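Local atomic coordinates of giardin subunit alpha-1 (Giardia intestinalis, PDB entry 4EVF), a protein that belongs to the annexin family, binds calcium and, in a calcium-dependent manner, phospholipids, and is involved in parasite attachment to the intestinal mucosa. Residues A[270-278]-A[287-295]. Residues are numbered along the deposited sequence; the frame is centred on the assembly and turned at random.
Sequences GDMGTDIER and ILRTLWRVK
Arg289 lies across the N-terminal turn of helix 272-278 as a knob among Gly273, Thr274, Ile276 and Glu277. A bend at chi3 (87°) swings its guanidinium over the backbone of Gly273, whose carbonyl O sits above one face, toward the rim of the group. In the guanidinium plane, NE donates to Val294 O at 2.8 Å, and NH2 adds a weak second bond to the same oxygen, so the turn after Arg289's own helix helps hold the planar group in this rotation. A long salt bridge from Glu277 OE2 to Arg289 NH1 is doubtful, and a water weakly links Arg289 NH2 to Thr274 OG1.

The two helices, nearly antiparallel at 159° with axes 9.7 Å apart, belong to the predicted fourth annexin repeat of this all-helical fold. Helix 272-278 is N-capped by Asp271, whose OD2 accepts from both Thr274 N and Thr274 OG1. The other helix closes with a Schellman motif at Arg293, after which Val294 turns back toward Gly273.

Apolar contacts make up the rest of the interface. With no side chain at Gly273 to intervene, Val294 CG2 comes within 3.6 Å of Gly273 CA. Ile276 CG2 meets Leu288 CB at 4.0 Å, their side chains crossing roughly at right angles. Met272 SD makes an oblique Met-aromatic contact with Trp292, 5.2 Å from the centroid of its five-membered ring; the indole NE1 hydrogen-bonds to Thr252 OG1 of helix 245-255.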
ATOM      1  N   GLY A 270     -13.899   7.585  10.521  1.00 23.79           N
ATOM      2  CA  GLY A 270     -14.024   8.893  11.144  1.00 27.87           C
ATOM      3  C   GLY A 270     -13.512   9.981  10.216  1.00 26.28           C
ATOM      4  O   GLY A 270     -13.766   9.955   9.006  1.00 26.20           O
ATOM      5  N   ASP A 271     -12.781  10.929  10.792  1.00 27.92           N
ATOM      6  CA  ASP A 271     -12.145  11.998  10.040  1.00 25.60           C
ATOM      7  C   ASP A 271     -10.659  11.711  10.015  1.00 25.79           C
ATOM      8  O   ASP A 271     -10.006  11.709  11.060  1.00 27.07           O
ATOM      9  CB  ASP A 271     -12.391  13.346  10.715  1.00 26.77           C
ATOM     10  CG  ASP A 271     -11.821  14.502   9.924  1.00 30.12           C
ATOM     11  OD1 ASP A 271     -12.444  14.870   8.905  1.00 31.89           O
ATOM     12  OD2 ASP A 271     -10.753  15.033  10.307  1.00 28.76           O
ATOM     13  N   MET A 272     -10.117  11.454   8.828  1.00 25.02           N
ATOM     14  CA  MET A 272      -8.725  11.046   8.728  1.00 23.07           C
ATOM     15  C   MET A 272      -7.769  12.101   9.269  1.00 24.44           C
ATOM     16  O   MET A 272      -6.848  11.779  10.018  1.00 23.87           O
ATOM     17  CB  MET A 272      -8.358  10.673   7.291  1.00 22.55           C
ATOM     18  CG  MET A 272      -6.952  10.128   7.163  1.00 21.89           C
ATOM     19  SD  MET A 272      -6.522   9.747   5.453  1.00 39.32           S
ATOM     20  CE  MET A 272      -7.658   8.425   5.187  1.00 22.10           C
ATOM     21  N   GLY A 273      -7.989  13.355   8.894  1.00 24.30           N
ATOM     22  CA  GLY A 273      -7.184  14.454   9.400  1.00 24.04           C
ATOM     23  C   GLY A 273      -7.135  14.513  10.920  1.00 28.74           C
ATOM     24  O   GLY A 273      -6.056  14.601  11.521  1.00 24.77           O
ATOM     25  N   THR A 274      -8.307  14.465  11.545  1.00 25.66           N
ATOM     26  CA  THR A 274      -8.401  14.467  13.005  1.00 28.41           C
ATOM     27  C   THR A 274      -7.683  13.282  13.644  1.00 25.16           C
ATOM     28  O   THR A 274      -6.968  13.445  14.636  1.00 22.50           O
ATOM     29  CB  THR A 274      -9.873  14.475  13.461  1.00 31.91           C
ATOM     30  OG1 THR A 274     -10.477  15.711  13.062  1.00 34.05           O
ATOM     31  CG2 THR A 274      -9.978  14.318  14.984  1.00 31.34           C
ATOM     32  N   ASP A 275      -7.871  12.091  13.077  1.00 22.00           N
ATOM     33  CA  ASP A 275      -7.233  10.884  13.604  1.00 24.23           C
ATOM     34  C   ASP A 275      -5.711  10.909  13.509  1.00 24.91           C
ATOM     35  O   ASP A 275      -5.016  10.490  14.439  1.00 23.77           O
ATOM     36  CB  ASP A 275      -7.785   9.623  12.926  1.00 26.86           C
ATOM     37  CG  ASP A 275      -9.214   9.321  13.344  1.00 27.92           C
ATOM     38  OD1 ASP A 275      -9.722  10.012  14.253  1.00 25.27           O
ATOM     39  OD2 ASP A 275      -9.831   8.399  12.764  1.00 32.61           O
ATOM     40  N   ILE A 276      -5.183  11.382  12.383  1.00 23.13           N
ATOM     41  CA  ILE A 276      -3.736  11.487  12.248  1.00 21.04           C
ATOM     42  C   ILE A 276      -3.196  12.482  13.262  1.00 21.84           C
ATOM     43  O   ILE A 276      -2.126  12.287  13.847  1.00 21.64           O
ATOM     44  CB  ILE A 276      -3.327  11.927  10.838  1.00 22.56           C
ATOM     45  CG1 ILE A 276      -3.552  10.772   9.856  1.00 21.46           C
ATOM     46  CG2 ILE A 276      -1.874  12.373  10.837  1.00 20.49           C
ATOM     47  CD1 ILE A 276      -3.348  11.149   8.372  1.00 21.21           C
ATOM     48  N   GLU A 277      -3.959  13.547  13.462  1.00 19.80           N
ATOM     49  CA  GLU A 277      -3.595  14.596  14.400  1.00 29.52           C
ATOM     50  C   GLU A 277      -3.381  14.003  15.787  1.00 27.80           C
ATOM     51  O   GLU A 277      -2.379  14.264  16.460  1.00 27.02           O
ATOM     52  CB  GLU A 277      -4.714  15.635  14.446  1.00 31.05           C
ATOM     53  CG  GLU A 277      -4.302  17.001  13.968  1.00 37.79           C
ATOM     54  CD  GLU A 277      -3.399  17.698  14.953  1.00 39.08           C
ATOM     55  OE1 GLU A 277      -3.586  17.481  16.168  1.00 42.32           O
ATOM     56  OE2 GLU A 277      -2.504  18.452  14.517  1.00 43.13           O
ATOM     57  N   ARG A 278      -4.323  13.168  16.195  1.00 27.52           N
ATOM     58  CA  ARG A 278      -4.288  12.593  17.530  1.00 26.85           C
ATOM     59  C   ARG A 278      -3.185  11.551  17.685  1.00 26.60           C
ATOM     60  O   ARG A 278      -2.436  11.562  18.666  1.00 24.20           O
ATOM     61  CB  ARG A 278      -5.644  11.973  17.852  1.00 26.81           C
ATOM     62  CG  ARG A 278      -5.744  11.442  19.266  1.00 31.46           C
ATOM     63  CD  ARG A 278      -7.074  10.751  19.503  1.00 29.88           C
ATOM     64  NE  ARG A 278      -7.105   9.441  18.876  1.00 32.35           N
ATOM     65  CZ  ARG A 278      -7.760   9.178  17.754  1.00 30.94           C
ATOM     66  NH1 ARG A 278      -8.455  10.139  17.163  1.00 27.22           N
ATOM     67  NH2 ARG A 278      -7.737   7.955  17.240  1.00 31.91           N
ATOM     68  N   ILE A 287       3.222  16.375   8.451  1.00 22.84           N
ATOM     69  CA  ILE A 287       3.754  15.794   7.232  1.00 24.87           C
ATOM     70  C   ILE A 287       2.709  14.879   6.599  1.00 23.87           C
ATOM     71  O   ILE A 287       2.401  15.020   5.418  1.00 19.81           O
ATOM     72  CB  ILE A 287       5.062  15.033   7.485  1.00 25.15           C
ATOM     73  CG1 ILE A 287       6.178  16.017   7.852  1.00 24.70           C
ATOM     74  CG2 ILE A 287       5.439  14.195   6.264  1.00 21.60           C
ATOM     75  CD1 ILE A 287       7.447  15.355   8.347  1.00 21.28           C
ATOM     76  N   LEU A 288       2.148  13.958   7.389  1.00 20.79           N
ATOM     77  CA  LEU A 288       1.156  13.029   6.854  1.00 20.24           C
ATOM     78  C   LEU A 288      -0.104  13.739   6.350  1.00 22.01           C
ATOM     79  O   LEU A 288      -0.577  13.459   5.241  1.00 19.13           O
ATOM     80  CB  LEU A 288       0.802  11.931   7.874  1.00 16.65           C
ATOM     81  CG  LEU A 288       1.880  10.927   8.293  1.00 23.66           C
ATOM     82  CD1 LEU A 288       1.316   9.927   9.331  1.00 20.65           C
ATOM     83  CD2 LEU A 288       2.483  10.188   7.084  1.00 18.84           C
ATOM     84  N   ARG A 289      -0.629  14.665   7.138  1.00 19.81           N
ATOM     85  CA  ARG A 289      -1.806  15.405   6.740  1.00 23.52           C
ATOM     86  C   ARG A 289      -1.571  16.194   5.433  1.00 22.77           C
ATOM     87  O   ARG A 289      -2.437  16.318   4.650  1.00 27.19           O
ATOM     88  CB  ARG A 289      -2.354  16.325   7.834  1.00 22.34           C
ATOM     89  CG  ARG A 289      -3.044  15.644   9.002  1.00 32.66           C
ATOM     90  CD  ARG A 289      -3.488  16.638  10.056  1.00 29.14           C
ATOM     91  NE  ARG A 289      -4.791  17.132   9.721  1.00 33.43           N
ATOM     92  CZ  ARG A 289      -5.551  17.889  10.485  1.00 33.06           C
ATOM     93  NH1 ARG A 289      -5.165  18.241  11.670  1.00 29.25           N
ATOM     94  NH2 ARG A 289      -6.720  18.262  10.060  1.00 36.13           N
ATOM     95  N   THR A 290      -0.391  16.714   5.231  1.00 22.82           N
ATOM     96  CA  THR A 290      -0.060  17.392   3.979  1.00 25.80           C
ATOM     97  C   THR A 290      -0.131  16.405   2.805  1.00 20.89           C
ATOM     98  O   THR A 290      -0.822  16.644   1.805  1.00 23.91           O
ATOM     99  CB  THR A 290       1.341  18.024   4.033  1.00 24.83           C
ATOM    100  OG1 THR A 290       1.425  18.926   5.143  1.00 28.25           O
ATOM    101  CG2 THR A 290       1.634  18.786   2.745  1.00 25.51           C
ATOM    102  N   LEU A 291       0.576  15.290   2.942  1.00 20.72           N
ATOM    103  CA  LEU A 291       0.663  14.297   1.870  1.00 21.08           C
ATOM    104  C   LEU A 291      -0.681  13.672   1.519  1.00 24.24           C
ATOM    105  O   LEU A 291      -0.926  13.367   0.351  1.00 22.52           O
ATOM    106  CB  LEU A 291       1.700  13.218   2.195  1.00 20.85           C
ATOM    107  CG  LEU A 291       3.150  13.703   2.339  1.00 20.69           C
ATOM    108  CD1 LEU A 291       4.022  12.676   3.057  1.00 20.05           C
ATOM    109  CD2 LEU A 291       3.740  14.056   0.964  1.00 25.70           C
ATOM    110  N   TRP A 292      -1.551  13.493   2.516  1.00 20.68           N
ATOM    111  CA  TRP A 292      -2.845  12.851   2.301  1.00 19.32           C
ATOM    112  C   TRP A 292      -3.949  13.859   1.996  1.00 21.84           C
ATOM    113  O   TRP A 292      -5.088  13.487   1.739  1.00 24.19           O
ATOM    114  CB  TRP A 292      -3.219  11.937   3.474  1.00 19.81           C
ATOM    115  CG  TRP A 292      -2.414  10.688   3.479  1.00 18.36           C
ATOM    116  CD1 TRP A 292      -1.322  10.412   4.255  1.00 15.97           C
ATOM    117  CD2 TRP A 292      -2.603   9.551   2.628  1.00 19.05           C
ATOM    118  NE1 TRP A 292      -0.834   9.164   3.947  1.00 17.71           N
ATOM    119  CE2 TRP A 292      -1.609   8.611   2.961  1.00 16.26           C
ATOM    120  CE3 TRP A 292      -3.537   9.227   1.633  1.00 22.07           C
ATOM    121  CZ2 TRP A 292      -1.507   7.375   2.326  1.00 20.97           C
ATOM    122  CZ3 TRP A 292      -3.436   7.994   1.003  1.00 20.96           C
ATOM    123  CH2 TRP A 292      -2.425   7.086   1.351  1.00 22.06           C
ATOM    124  N   ARG A 293      -3.577  15.134   1.988  1.00 23.87           N
ATOM    125  CA  ARG A 293      -4.476  16.232   1.645  1.00 24.93           C
ATOM    126  C   ARG A 293      -5.662  16.332   2.594  1.00 28.70           C
ATOM    127  O   ARG A 293      -6.809  16.472   2.170  1.00 27.98           O
ATOM    128  CB  ARG A 293      -4.941  16.140   0.186  1.00 27.65           C
ATOM    129  CG  ARG A 293      -3.841  16.454  -0.803  1.00 27.94           C
ATOM    130  CD  ARG A 293      -4.369  16.533  -2.236  1.00 29.82           C
ATOM    131  NE  ARG A 293      -3.267  16.540  -3.188  1.00 30.00           N
ATOM    132  CZ  ARG A 293      -3.413  16.380  -4.501  1.00 30.01           C
ATOM    133  NH1 ARG A 293      -4.621  16.196  -5.023  1.00 31.63           N
ATOM    134  NH2 ARG A 293      -2.350  16.394  -5.296  1.00 27.39           N
ATOM    135  N   VAL A 294      -5.373  16.280   3.876  1.00 28.98           N
ATOM    136  CA  VAL A 294      -6.387  16.482   4.858  1.00 29.56           C
ATOM    137  C   VAL A 294      -5.876  17.426   5.971  1.00 29.77           C
ATOM    138  O   VAL A 294      -5.943  17.091   7.124  1.00 30.76           O
ATOM    139  CB  VAL A 294      -6.948  15.164   5.422  1.00 32.69           C
ATOM    140  CG1 VAL A 294      -7.547  14.369   4.304  1.00 39.73           C
ATOM    141  CG2 VAL A 294      -5.921  14.337   6.063  1.00 30.09           C
ATOM    142  N   LYS A 295      -5.396  18.610   5.592  1.00 33.38           N
ATOM    143  CA  LYS A 295      -5.088  19.659   6.554  1.00 36.78           C
ATOM    144  C   LYS A 295      -6.374  20.118   7.225  1.00 36.93           C
ATOM    145  O   LYS A 295      -6.341  20.774   8.271  1.00 47.04           O
ATOM    146  CB  LYS A 295      -4.430  20.848   5.859  1.00 40.13           C
ATOM    147  CG  LYS A 295      -3.160  20.523   5.100  1.00 41.47           C
ATOM    148  CD  LYS A 295      -2.673  21.746   4.318  1.00 44.05           C
ATOM    149  CE  LYS A 295      -1.397  21.431   3.566  1.00 43.88           C
ATOM    150  NZ  LYS A 295      -0.239  21.795   4.432  1.00 42.73           N
TER
HETATM  151  O   HOH W   1      -8.234  18.222  13.069  1.00 39.86           O